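Hypothetical protein (Pseudomonas aeruginosa, PDB 2H9F) probably catalyses the isomerisation of methylaconitate, as a member of the PrpF family of methylaconitate isomerases. Local coordinates at residues T13-G18 with S380-M385; G22-R26 with F45-I49; H83-Y89 with V135-N141. All coordinates share one frame; numbering follows the deposited sequence.

Close to the N terminus, strand 7-17 enters contact 1, whose partner strand lies 362 residues further on, so this pairing joins the two ends of the chain and encloses nearly everything between. Strand 20-26 follows at once, pairs antiparallel with strand 7-17, and closes the short loop of contact 2 against helix 39-49. Contacts 1 and 2 touch directly: Thr-13 and Leu-15 face Phe-24 and Gly-22 along the backbones. Strand 71-77, parallel to strand 20-26 and antiparallel to strand 85-92, bridges contacts 2 and 3; strand 85-92 closes contact 3 with strand 131-139. The centres of contacts 2 and 3, which lie in series, are about 17 Å apart; both are nested inside contact 1.

Contact 1: T13-G18 with S380-M385; sequences TYLRGG and SARILM
With CG anti to the backbone N (chi1 179°) and the chain bent at chi3 (58°), Arg-16 curls its guanidinium back along strand 381-385 to meet Ser-380. Ser-380 holds OG between its own backbone N and carbonyl carbon, in reach of both terminal nitrogens. Arg-16 NH1 and NH2 grip Ser-380 OG end-on, each at 3.0 Å, with the hydroxyl oxygen near the guanidinium plane. Arg-16 NH1 also reaches Gly-18 O at 3.0 Å, on a lone pair in the carbonyl plane, and makes a weak bond to Ser-380 O. Ser-380 O takes its straighter bond from Gly-18 N at 2.9 Å. The strands run antiparallel: Arg-16 and Arg-382 form a hydrogen-bonded pair, with Leu-15 and Ile-383 next to it as a non-hydrogen-bonded pair. A classic beta bulge then shifts the register, because Leu-384 and Met-385 both face Tyr-14. Tyr-14 O accepts from Leu-384 N at 2.8 Å and Met-385 N at 3.2 Å, while Tyr-14 N donates to Met-385 O. The bulge sets Leu-384 CD1 obliquely against the Tyr-14 ring, 3.9 Å from CE2. Ile-383 CG1 packs against Thr-13 CG2 at 3.6 Å and Leu-15 CG on the face covered by helix 106-118. On the other face the two arginines cross with guanidinium planes 42° apart, the CG of Arg-382 lying near Arg-16 NH2. Both form salt bridges to Asp-60 of the second subunit, and Met-385 pairs with a strand of that subunit, so the sheet continues across the dimer interface. That one carboxylate probably balances both positive charges in this buried setting, while the Ser-380 and Gly-18 oxygens, with Asp-60 of the second subunit at NE, hold the Arg-16 guanidinium against rotation.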
loop_
_atom_site.group_PDB
_atom_site.type_symbol
_atom_site.label_atom_id
_atom_site.label_comp_id
_atom_site.label_asym_id
_atom_site.label_seq_id
_atom_site.Cartn_x
_atom_site.Cartn_y
_atom_site.Cartn_z
ATOM N N THR A 13 16.147 8.246 0.423
ATOM C CA THR A 13 15.241 8.966 -0.450
ATOM C C THR A 13 14.196 7.969 -0.950
ATOM O O THR A 13 14.512 6.852 -1.431
ATOM C CB THR A 13 16.000 9.615 -1.591
ATOM O OG1 THR A 13 17.100 10.349 -1.025
ATOM C CG2 THR A 13 15.079 10.584 -2.397
ATOM N N TYR A 14 12.944 8.389 -0.833
ATOM C CA TYR A 14 11.852 7.564 -1.267
ATOM C C TYR A 14 11.328 8.146 -2.566
ATOM O O TYR A 14 10.869 9.290 -2.613
ATOM C CB TYR A 14 10.803 7.509 -0.162
ATOM C CG TYR A 14 9.645 6.568 -0.392
ATOM C CD1 TYR A 14 9.833 5.221 -0.627
ATOM C CD2 TYR A 14 8.356 7.035 -0.380
ATOM C CE1 TYR A 14 8.743 4.332 -0.818
ATOM C CE2 TYR A 14 7.267 6.166 -0.569
ATOM C CZ TYR A 14 7.460 4.848 -0.810
ATOM O OH TYR A 14 6.379 4.051 -0.994
ATOM N N LEU A 15 11.449 7.361 -3.630
ATOM C CA LEU A 15 11.142 7.847 -4.985
ATOM C C LEU A 15 10.137 6.932 -5.647
ATOM O O LEU A 15 10.151 5.696 -5.453
ATOM C CB LEU A 15 12.355 7.762 -5.925
ATOM C CG LEU A 15 13.556 8.677 -5.786
ATOM C CD1 LEU A 15 14.651 7.949 -5.117
ATOM C CD2 LEU A 15 14.004 9.173 -7.191
ATOM N N ARG A 16 9.351 7.543 -6.519
ATOM C CA ARG A 16 8.649 6.834 -7.567
ATOM C C ARG A 16 9.528 6.776 -8.786
ATOM O O ARG A 16 10.004 7.804 -9.261
ATOM C CB ARG A 16 7.385 7.544 -7.997
ATOM C CG ARG A 16 6.691 6.780 -9.113
ATOM C CD ARG A 16 5.461 7.457 -9.674
ATOM N NE ARG A 16 5.682 8.805 -10.227
ATOM C CZ ARG A 16 6.256 9.056 -11.402
ATOM N NH1 ARG A 16 6.749 8.077 -12.140
ATOM N NH2 ARG A 16 6.370 10.304 -11.801
ATOM N N GLY A 17 9.730 5.569 -9.282
ATOM C CA GLY A 17 10.486 5.328 -10.523
ATOM C C GLY A 17 9.575 4.546 -11.430
ATOM O O GLY A 17 9.229 3.388 -11.154
ATOM N N GLY A 18 9.156 5.184 -12.499
ATOM C CA GLY A 18 8.161 4.589 -13.364
ATOM C C GLY A 18 6.910 4.268 -12.566
ATOM O O GLY A 18 6.347 5.146 -11.945
ATOM N N SER A 380 9.240 8.204 -16.175
ATOM C CA SER A 380 9.418 9.401 -15.368
ATOM C C SER A 380 9.703 8.939 -13.967
ATOM O O SER A 380 9.393 7.817 -13.637
ATOM C CB SER A 380 8.176 10.272 -15.387
ATOM O OG SER A 380 7.097 9.667 -14.691
ATOM N N ALA A 381 10.253 9.833 -13.158
ATOM C CA ALA A 381 10.590 9.573 -11.752
ATOM C C ALA A 381 10.356 10.850 -10.932
ATOM O O ALA A 381 10.465 11.957 -11.442
ATOM C CB ALA A 381 11.982 9.181 -11.638
ATOM N N ARG A 382 10.039 10.705 -9.652
ATOM C CA ARG A 382 10.100 11.845 -8.757
ATOM C C ARG A 382 10.331 11.435 -7.309
ATOM O O ARG A 382 9.937 10.331 -6.861
ATOM C CB ARG A 382 8.815 12.702 -8.824
ATOM C CG ARG A 382 7.568 12.001 -8.490
ATOM C CD ARG A 382 6.308 12.943 -8.650
ATOM N NE ARG A 382 6.145 13.727 -7.482
ATOM C CZ ARG A 382 5.286 13.502 -6.494
ATOM N NH1 ARG A 382 4.384 12.536 -6.491
ATOM N NH2 ARG A 382 5.303 14.337 -5.484
ATOM N N ILE A 383 10.976 12.339 -6.577
ATOM C CA ILE A 383 11.160 12.181 -5.150
ATOM C C ILE A 383 9.846 12.417 -4.428
ATOM O O ILE A 383 9.168 13.433 -4.662
ATOM C CB ILE A 383 12.289 13.123 -4.603
ATOM C CG1 ILE A 383 13.659 12.612 -5.077
ATOM C CG2 ILE A 383 12.257 13.154 -3.046
ATOM C CD1 ILE A 383 14.798 13.618 -4.775
ATOM N N LEU A 384 9.483 11.485 -3.556
ATOM C CA LEU A 384 8.258 11.612 -2.752
ATOM C C LEU A 384 8.599 12.119 -1.343
ATOM O O LEU A 384 7.924 12.935 -0.770
ATOM C CB LEU A 384 7.563 10.218 -2.661
ATOM C CG LEU A 384 7.193 9.549 -4.005
ATOM C CD1 LEU A 384 6.619 8.160 -3.825
ATOM C CD2 LEU A 384 6.270 10.394 -4.773
HETATM N N MSE A 385 9.654 11.566 -0.762
HETATM C CA MSE A 385 10.127 12.028 0.514
HETATM C C MSE A 385 11.642 11.813 0.616
HETATM O O MSE A 385 12.160 10.895 0.039
HETATM C CB MSE A 385 9.335 11.297 1.630
HETATM C CG MSE A 385 9.588 11.867 3.017
HETATM SE SE MSE A 385 8.472 11.029 4.385
HETATM C CE MSE A 385 9.063 12.112 5.772
#

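Contact 2: G22-R26 with F45-I49; sequences GVFFR and FMRVI. With SO4 (sulfate ion), chain H.
Over one face of the Phe-25 ring lies Phe-45 CE1, 3.6 Å from Phe-25 CE1, the two rings being nearly parallel but slid apart. Their planes differ by 19°, and with centroids 5.0 Å apart they barely overlap. The side chains pass in opposite directions, so the outer part of the Phe-45 ring, CE1 and CZ, rests on the CD1 and CE1 side of Phe-25. Val-48 CG2 meets the Phe-25 ring obliquely, 4.2 Å from CZ. This is helix-on-sheet packing: helix 39-49 lies across strand 20-26, the axes of the two short segments 10.5 Å apart and their directions 132° from each other. No hydrogen bond joins the segments. On the strand, Val-23 and Phe-25 point toward the helix, and Val-23 extends tip to tip with Val-48, its CG2 4.0 Å from Val-48 CG1. Having CG1 anti to its backbone N (chi1 162°), Val-48 directs that methyl at Val-23 and leaves CG2 beside Phe-25. Ile-49 slides past Val-23 with CD1 4.2 Å from Val-23 CG2. Neighbouring strands complete the apolar layer: Phe-45 also packs on Cys-72 and Ile-74, Phe-25 on Ile-10 and Val-389, and Val-48 on Val-391. At the strand end, Arg-26 makes a salt bridge to Asp-29 and a hydrogen bond from NH1 to Ala-119 O; the same NH1 has weak bonds to O1 and O2 of a sulfate ion, probably from the crystallisation liquor.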
loop_
_atom_site.group_PDB
_atom_site.type_symbol
_atom_site.label_atom_id
_atom_site.label_comp_id
_atom_site.label_asym_id
_atom_site.label_seq_id
_atom_site.Cartn_x
_atom_site.Cartn_y
_atom_site.Cartn_z
ATOM N N GLY A 22 10.286 2.922 -4.475
ATOM C CA GLY A 22 11.379 2.259 -3.794
ATOM C C GLY A 22 12.069 3.209 -2.814
ATOM O O GLY A 22 11.951 4.433 -2.918
ATOM N N VAL A 23 12.778 2.618 -1.857
ATOM C CA VAL A 23 13.545 3.363 -0.905
ATOM C C VAL A 23 14.962 3.273 -1.420
ATOM O O VAL A 23 15.449 2.169 -1.612
ATOM C CB VAL A 23 13.507 2.779 0.530
ATOM C CG1 VAL A 23 14.277 3.706 1.473
ATOM C CG2 VAL A 23 12.072 2.561 1.031
ATOM N N PHE A 24 15.576 4.440 -1.674
ATOM C CA PHE A 24 16.892 4.538 -2.267
ATOM C C PHE A 24 17.962 4.973 -1.253
ATOM O O PHE A 24 17.775 5.900 -0.463
ATOM C CB PHE A 24 16.890 5.504 -3.461
ATOM C CG PHE A 24 16.244 4.968 -4.699
ATOM C CD1 PHE A 24 14.871 4.740 -4.756
ATOM C CD2 PHE A 24 16.984 4.785 -5.839
ATOM C CE1 PHE A 24 14.274 4.270 -5.890
ATOM C CE2 PHE A 24 16.391 4.333 -6.986
ATOM C CZ PHE A 24 15.039 4.067 -7.013
ATOM N N PHE A 25 19.093 4.271 -1.308
ATOM C CA PHE A 25 20.224 4.570 -0.463
ATOM C C PHE A 25 21.486 4.791 -1.273
ATOM O O PHE A 25 21.736 4.052 -2.205
ATOM C CB PHE A 25 20.506 3.367 0.447
ATOM C CG PHE A 25 19.368 3.001 1.321
ATOM C CD1 PHE A 25 18.385 2.145 0.872
ATOM C CD2 PHE A 25 19.273 3.526 2.605
ATOM C CE1 PHE A 25 17.293 1.810 1.688
ATOM C CE2 PHE A 25 18.224 3.147 3.452
ATOM C CZ PHE A 25 17.243 2.274 2.993
ATOM N N ARG A 26 22.314 5.745 -0.859
ATOM C CA ARG A 26 23.737 5.709 -1.254
ATOM C C ARG A 26 24.487 4.675 -0.451
ATOM O O ARG A 26 24.312 4.593 0.768
ATOM C CB ARG A 26 24.412 7.029 -1.010
ATOM C CG ARG A 26 23.611 8.228 -1.462
ATOM C CD ARG A 26 24.420 9.487 -1.444
ATOM N NE ARG A 26 24.964 9.779 -0.132
ATOM C CZ ARG A 26 25.749 10.811 0.148
ATOM N NH1 ARG A 26 26.100 11.672 -0.800
ATOM N NH2 ARG A 26 26.226 10.948 1.385
ATOM N N PHE A 45 16.996 -4.143 5.030
ATOM C CA PHE A 45 15.998 -3.803 4.037
ATOM C C PHE A 45 14.627 -4.435 4.302
ATOM O O PHE A 45 13.576 -3.807 4.115
ATOM C CB PHE A 45 16.541 -4.144 2.659
ATOM C CG PHE A 45 17.660 -3.226 2.201
ATOM C CD1 PHE A 45 17.976 -2.070 2.893
ATOM C CD2 PHE A 45 18.314 -3.471 1.020
ATOM C CE1 PHE A 45 18.977 -1.254 2.477
ATOM C CE2 PHE A 45 19.278 -2.620 0.575
ATOM C CZ PHE A 45 19.646 -1.534 1.324
HETATM N N MSE A 46 14.645 -5.664 4.789
HETATM C CA MSE A 46 13.418 -6.304 5.315
HETATM C C MSE A 46 12.790 -5.361 6.327
HETATM O O MSE A 46 11.583 -4.930 6.240
HETATM C CB MSE A 46 13.783 -7.701 5.956
HETATM C CG MSE A 46 13.969 -8.779 4.992
HETATM SE SE MSE A 46 14.423 -10.304 6.059
HETATM C CE MSE A 46 15.879 -11.231 5.044
ATOM N N ARG A 47 13.607 -4.831 7.219
ATOM C CA ARG A 47 13.045 -4.050 8.323
ATOM C C ARG A 47 12.582 -2.664 7.843
ATOM O O ARG A 47 11.523 -2.147 8.280
ATOM C CB ARG A 47 14.054 -4.011 9.492
ATOM C CG ARG A 47 13.467 -3.559 10.840
ATOM C CD ARG A 47 12.588 -4.608 11.585
ATOM N NE ARG A 47 11.561 -3.806 12.229
ATOM C CZ ARG A 47 11.317 -3.656 13.530
ATOM N NH1 ARG A 47 11.918 -4.355 14.503
ATOM N NH2 ARG A 47 10.359 -2.788 13.844
ATOM N N VAL A 48 13.331 -2.075 6.909
ATOM C CA VAL A 48 12.903 -0.753 6.350
ATOM C C VAL A 48 11.555 -0.880 5.704
ATOM O O VAL A 48 10.666 0.024 5.826
ATOM C CB VAL A 48 13.965 -0.228 5.327
ATOM C CG1 VAL A 48 13.425 0.845 4.417
ATOM C CG2 VAL A 48 15.195 0.274 6.100
ATOM N N ILE A 49 11.418 -1.946 4.923
ATOM C CA ILE A 49 10.180 -2.257 4.208
ATOM C C ILE A 49 8.995 -2.671 5.077
ATOM O O ILE A 49 7.839 -2.257 4.804
ATOM C CB ILE A 49 10.408 -3.286 3.087
ATOM C CG1 ILE A 49 11.195 -2.614 1.944
ATOM C CG2 ILE A 49 9.087 -3.839 2.548
ATOM C CD1 ILE A 49 10.552 -1.332 1.381
HETATM S S SO4 H . 28.001 14.364 1.414
HETATM O O1 SO4 H . 26.690 14.635 0.818
HETATM O O2 SO4 H . 28.749 13.408 0.589
HETATM O O3 SO4 H . 28.741 15.625 1.491
HETATM O O4 SO4 H . 27.834 13.817 2.764
#

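Contact 3: H83-Y89 with V135-N141; sequences HDVDYLY and VRIWQAN
A parallel strand pair, 85-89 beside 135-139, carries this contact, which is fastened at one end by an Asp-Arg salt bridge and at the other by an asparagine amide. Arg-136 holds Asp-84 side-on, NH2 to OD1 at 2.9 Å and NE to OD2 at 3.0 Å. Both carboxylate oxygens lie close to the guanidinium plane, but the nitrogens meet them from above the carboxylate plane, the two planes being 56° apart. Asp-84 OD2 has a further donor, Arg-136 N at 2.8 Å, on its anti lone pair, and Asp-84 N returns a bond to Arg-136 O. Along the strands, Val-85 O accepts from Trp-138 N, Tyr-87 N donates to Trp-138 O, and Tyr-87 O accepts from Ala-140 N. The indole of Trp-138 presents its edge to the face of His-83 in a T-shaped pair: CE3 is 3.5 Å from His-83 NE2, with planes at 67°. His-83 NE2 is also hydrogen-bonded to Thr-145 of the next strand. On the side facing helix 106-118, Ile-137 CG2 packs 3.4 Å from Tyr-87 CB, and Gln-139 NE2 lies over one face of the Tyr-87 ring, the amide plane nearly perpendicular to it. With CG anti to the carbonyl carbon (chi1 -55°), Asn-141 swings its amide alongside Tyr-89: OD1 accepts from Tyr-89 N at 2.9 Å, and ND2 bonds weakly to Tyr-89 O. Asn-141 OD1 also accepts from Gln-139 NE2 at 2.7 Å, and Asn-141 ND2 donates to Trp-101 O. The Asn-141 side-chain amide thus continues the polar pairing past the end of strand 135-139, while two bonds on OD2 and one on OD1 hold the Asp-84 carboxylate against rotation and would stabilise its negative charge.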
loop_
_atom_site.group_PDB
_atom_site.type_symbol
_atom_site.label_atom_id
_atom_site.label_comp_id
_atom_site.label_asym_id
_atom_site.label_seq_id
_atom_site.Cartn_x
_atom_site.Cartn_y
_atom_site.Cartn_z
ATOM N N HIS A 83 31.105 4.077 -16.714
ATOM C CA HIS A 83 29.846 4.163 -16.012
ATOM C C HIS A 83 29.951 5.148 -14.865
ATOM O O HIS A 83 31.001 5.331 -14.290
ATOM C CB HIS A 83 29.464 2.761 -15.513
ATOM C CG HIS A 83 29.093 1.809 -16.614
ATOM N ND1 HIS A 83 30.020 1.028 -17.277
ATOM C CD2 HIS A 83 27.891 1.534 -17.183
ATOM C CE1 HIS A 83 29.398 0.317 -18.209
ATOM N NE2 HIS A 83 28.104 0.589 -18.155
ATOM N N ASP A 84 28.841 5.792 -14.561
ATOM C CA ASP A 84 28.739 6.716 -13.444
ATOM C C ASP A 84 28.365 6.047 -12.130
ATOM O O ASP A 84 28.938 6.390 -11.103
ATOM C CB ASP A 84 27.705 7.799 -13.769
ATOM C CG ASP A 84 28.120 8.604 -14.974
ATOM O OD1 ASP A 84 29.230 9.195 -14.914
ATOM O OD2 ASP A 84 27.396 8.557 -15.986
ATOM N N VAL A 85 27.380 5.148 -12.147
ATOM C CA VAL A 85 26.896 4.532 -10.919
ATOM C C VAL A 85 26.687 3.048 -11.074
ATOM O O VAL A 85 26.338 2.578 -12.149
ATOM C CB VAL A 85 25.578 5.175 -10.460
ATOM C CG1 VAL A 85 25.839 6.673 -10.028
ATOM C CG2 VAL A 85 24.479 5.040 -11.549
ATOM N N ASP A 86 26.920 2.305 -9.996
ATOM C CA ASP A 86 26.434 0.941 -9.888
ATOM C C ASP A 86 25.073 0.951 -9.209
ATOM O O ASP A 86 24.876 1.623 -8.201
ATOM C CB ASP A 86 27.387 0.069 -9.085
ATOM C CG ASP A 86 28.691 -0.158 -9.775
ATOM O OD1 ASP A 86 28.777 0.117 -10.990
ATOM O OD2 ASP A 86 29.657 -0.615 -9.112
ATOM N N TYR A 87 24.154 0.164 -9.754
ATOM C CA TYR A 87 22.763 0.144 -9.370
ATOM C C TYR A 87 22.392 -1.261 -8.990
ATOM O O TYR A 87 22.483 -2.184 -9.782
ATOM C CB TYR A 87 21.930 0.667 -10.537
ATOM C CG TYR A 87 20.476 0.288 -10.579
ATOM C CD1 TYR A 87 19.688 0.384 -9.464
ATOM C CD2 TYR A 87 19.883 -0.135 -11.760
ATOM C CE1 TYR A 87 18.347 0.060 -9.524
ATOM C CE2 TYR A 87 18.540 -0.487 -11.824
ATOM C CZ TYR A 87 17.779 -0.393 -10.702
ATOM O OH TYR A 87 16.433 -0.712 -10.729
ATOM N N LEU A 88 22.015 -1.418 -7.731
ATOM C CA LEU A 88 21.646 -2.700 -7.160
ATOM C C LEU A 88 20.219 -2.609 -6.648
ATOM O O LEU A 88 19.886 -1.671 -5.938
ATOM C CB LEU A 88 22.590 -3.012 -6.002
ATOM C CG LEU A 88 22.980 -4.454 -5.701
ATOM C CD1 LEU A 88 23.525 -5.181 -6.908
ATOM C CD2 LEU A 88 23.995 -4.443 -4.538
ATOM N N TYR A 89 19.388 -3.591 -6.987
ATOM C CA TYR A 89 17.981 -3.580 -6.649
ATOM C C TYR A 89 17.621 -4.858 -5.868
ATOM O O TYR A 89 18.006 -5.978 -6.247
ATOM C CB TYR A 89 17.209 -3.406 -7.943
ATOM C CG TYR A 89 15.897 -4.083 -7.990
ATOM C CD1 TYR A 89 14.856 -3.672 -7.167
ATOM C CD2 TYR A 89 15.673 -5.129 -8.873
ATOM C CE1 TYR A 89 13.609 -4.309 -7.213
ATOM C CE2 TYR A 89 14.449 -5.779 -8.925
ATOM C CZ TYR A 89 13.421 -5.369 -8.097
ATOM O OH TYR A 89 12.195 -6.007 -8.162
ATOM N N VAL A 135 23.211 9.833 -17.687
ATOM C CA VAL A 135 23.648 9.052 -16.551
ATOM C C VAL A 135 23.922 7.626 -17.024
ATOM O O VAL A 135 23.033 6.958 -17.506
ATOM C CB VAL A 135 22.621 9.051 -15.405
ATOM C CG1 VAL A 135 23.167 8.264 -14.235
ATOM C CG2 VAL A 135 22.261 10.466 -14.988
ATOM N N ARG A 136 25.157 7.167 -16.890
ATOM C CA ARG A 136 25.533 5.830 -17.335
ATOM C C ARG A 136 25.467 4.836 -16.165
ATOM O O ARG A 136 26.323 4.862 -15.269
ATOM C CB ARG A 136 26.942 5.873 -17.906
ATOM C CG ARG A 136 27.110 6.891 -19.062
ATOM C CD ARG A 136 28.597 7.137 -19.378
ATOM N NE ARG A 136 29.279 7.772 -18.249
ATOM C CZ ARG A 136 30.594 7.880 -18.107
ATOM N NH1 ARG A 136 31.427 7.422 -19.026
ATOM N NH2 ARG A 136 31.087 8.469 -17.032
ATOM N N ILE A 137 24.462 3.945 -16.196
ATOM C CA ILE A 137 24.135 3.056 -15.069
ATOM C C ILE A 137 24.636 1.660 -15.347
ATOM O O ILE A 137 24.362 1.100 -16.407
ATOM C CB ILE A 137 22.629 2.988 -14.822
ATOM C CG1 ILE A 137 22.075 4.396 -14.577
ATOM C CG2 ILE A 137 22.323 2.037 -13.633
ATOM C CD1 ILE A 137 20.540 4.544 -14.734
ATOM N N TRP A 138 25.428 1.115 -14.428
ATOM C CA TRP A 138 25.788 -0.293 -14.479
ATOM C C TRP A 138 24.785 -1.029 -13.618
ATOM O O TRP A 138 24.788 -0.859 -12.420
ATOM C CB TRP A 138 27.160 -0.489 -13.921
ATOM C CG TRP A 138 27.624 -1.884 -13.936
ATOM C CD1 TRP A 138 27.936 -2.650 -12.854
ATOM C CD2 TRP A 138 27.885 -2.688 -15.089
ATOM N NE1 TRP A 138 28.363 -3.882 -13.259
ATOM C CE2 TRP A 138 28.350 -3.933 -14.629
ATOM C CE3 TRP A 138 27.777 -2.474 -16.461
ATOM C CZ2 TRP A 138 28.706 -4.975 -15.498
ATOM C CZ3 TRP A 138 28.125 -3.508 -17.324
ATOM C CH2 TRP A 138 28.589 -4.742 -16.835
ATOM N N GLN A 139 23.884 -1.773 -14.253
ATOM C CA GLN A 139 22.909 -2.597 -13.563
ATOM C C GLN A 139 23.743 -3.740 -13.017
ATOM O O GLN A 139 24.158 -4.636 -13.738
ATOM C CB GLN A 139 21.804 -3.061 -14.520
ATOM C CG GLN A 139 20.439 -3.198 -13.913
ATOM C CD GLN A 139 20.454 -4.134 -12.719
ATOM O OE1 GLN A 139 21.014 -5.226 -12.819
ATOM N NE2 GLN A 139 19.835 -3.715 -11.574
ATOM N N ALA A 140 24.008 -3.652 -11.712
ATOM C CA ALA A 140 24.902 -4.574 -11.004
ATOM C C ALA A 140 24.269 -5.959 -10.776
ATOM O O ALA A 140 24.990 -6.936 -10.671
ATOM C CB ALA A 140 25.366 -3.947 -9.670
ATOM N N ASN A 141 22.935 -6.040 -10.740
ATOM C CA ASN A 141 22.246 -7.342 -10.563
ATOM C C ASN A 141 22.493 -8.236 -11.728
ATOM O O ASN A 141 22.899 -9.371 -11.536
ATOM C CB ASN A 141 20.721 -7.188 -10.332
ATOM C CG ASN A 141 20.391 -6.243 -9.122
ATOM O OD1 ASN A 141 20.428 -5.021 -9.266
ATOM N ND2 ASN A 141 20.113 -6.817 -7.951
#